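Local coordinates for putative lipoprotein YcdA (Bacillus subtilis subsp. subtilis str. 168, PDB 4R4G), which is of unknown function but is probably a membrane-anchored lipoprotein with an Ig-like N-terminal domain and a mixed alpha-and-beta C-terminal domain connected by a kinked helix, at residues A[197-200]-A[201-204]. Numbering follows the deposited sequence.
Sequences STYA and DSKA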
loop_
_atom_site.group_PDB
_atom_site.type_symbol
_atom_site.label_atom_id
_atom_site.label_comp_id
_atom_site.label_asym_id
_atom_site.label_seq_id
_atom_site.Cartn_x
_atom_site.Cartn_y
_atom_site.Cartn_z
ATOM N N SER A 197 -6.287 14.495 34.656
ATOM C CA SER A 197 -7.077 13.552 33.840
ATOM C C SER A 197 -8.576 13.967 33.820
ATOM O O SER A 197 -9.394 13.326 33.152
ATOM C CB SER A 197 -6.908 12.123 34.351
ATOM N N THR A 198 -8.903 15.068 34.548
ATOM C CA THR A 198 -10.216 15.712 34.663
ATOM C C THR A 198 -10.632 16.250 33.276
ATOM O O THR A 198 -11.683 15.857 32.757
ATOM C CB THR A 198 -10.173 16.827 35.742
ATOM O OG1 THR A 198 -9.299 17.880 35.321
ATOM C CG2 THR A 198 -9.742 16.313 37.118
ATOM N N TYR A 199 -9.746 17.085 32.655
ATOM C CA TYR A 199 -9.879 17.735 31.337
ATOM C C TYR A 199 -10.181 16.754 30.168
ATOM O O TYR A 199 -10.465 17.233 29.065
ATOM C CB TYR A 199 -8.585 18.512 30.980
ATOM C CG TYR A 199 -8.333 19.810 31.720
ATOM C CD1 TYR A 199 -8.990 20.983 31.354
ATOM C CD2 TYR A 199 -7.342 19.897 32.697
ATOM C CE1 TYR A 199 -8.740 22.188 32.011
ATOM C CE2 TYR A 199 -7.078 21.098 33.354
ATOM C CZ TYR A 199 -7.779 22.242 33.006
ATOM O OH TYR A 199 -7.525 23.435 33.645
ATOM N N ALA A 200 -10.098 15.406 30.398
ATOM C CA ALA A 200 -10.312 14.348 29.387
ATOM C C ALA A 200 -11.684 14.445 28.708
ATOM O O ALA A 200 -11.745 14.376 27.476
ATOM C CB ALA A 200 -10.134 12.968 30.002
ATOM N N ASP A 201 -12.777 14.622 29.494
ATOM C CA ASP A 201 -14.106 14.767 28.908
ATOM C C ASP A 201 -14.580 16.200 29.143
ATOM O O ASP A 201 -15.452 16.460 29.978
ATOM C CB ASP A 201 -15.103 13.685 29.399
ATOM C CG ASP A 201 -15.087 12.371 28.589
ATOM O OD1 ASP A 201 -14.781 12.414 27.361
ATOM O OD2 ASP A 201 -15.427 11.313 29.167
ATOM N N SER A 202 -13.936 17.136 28.403
ATOM C CA SER A 202 -14.190 18.577 28.413
ATOM C C SER A 202 -14.244 19.133 26.995
ATOM O O SER A 202 -13.586 18.602 26.102
ATOM C CB SER A 202 -13.119 19.315 29.214
ATOM O OG SER A 202 -11.874 19.384 28.543
ATOM N N LYS A 203 -15.006 20.225 26.807
ATOM C CA LYS A 203 -15.179 20.957 25.547
ATOM C C LYS A 203 -13.812 21.369 25.001
ATOM O O LYS A 203 -13.571 21.218 23.807
ATOM C CB LYS A 203 -16.068 22.214 25.781
ATOM C CG LYS A 203 -16.551 22.971 24.521
ATOM C CD LYS A 203 -16.950 24.436 24.835
ATOM C CE LYS A 203 -17.870 25.072 23.807
ATOM N NZ LYS A 203 -17.187 25.360 22.514
ATOM N N ALA A 204 -12.921 21.867 25.889
ATOM C CA ALA A 204 -11.573 22.341 25.583
ATOM C C ALA A 204 -10.760 21.284 24.879
ATOM O O ALA A 204 -10.121 21.587 23.862
ATOM C CB ALA A 204 -10.866 22.756 26.860
#
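Ser202 reaches back three residues to grip the main chain of Tyr199: its hydroxyl OG donates to Tyr199 O at 2.6 Å. The donor meets the carbonyl at a C=O...OG angle of 128°, tilted 28° from the carbonyl plane. Ser202 OG stands between its own backbone N and carbonyl carbon (chi1 73°), a setting that turns it to Tyr199 O while it also accepts a weak hydrogen bond from Leu205 N in the first turn of helix 203-219. One hydroxyl thus links the turn before the helix to the helix start. The Tyr199 CB points away from residues 201-204, with CG anti to the carbonyl carbon, yet CB lies 4.2 Å from Ser202 OG, which sits at the ring edge near its plane; the side chain touches Leu190 of helix 174-192 and Val272 and Leu276 of helix 268-283. With an alanine here instead of Ser202, Tyr199 O is likely to lose this donor and Leu205 N its weak side-chain cap, so that the turn could shift against the helix. Asp201 CB and carboxylate lie beside the Ala200 carbonyl, OD1 3.6 Å from Ala200 O; Lys186 NZ hydrogen-bonds to Ala200 O and makes a long, weak ion pair with Asp201 OD1. Carried on the surface of the C-terminal domain, the arrangement is a serine N-cap, here also tied back to the turn that precedes it.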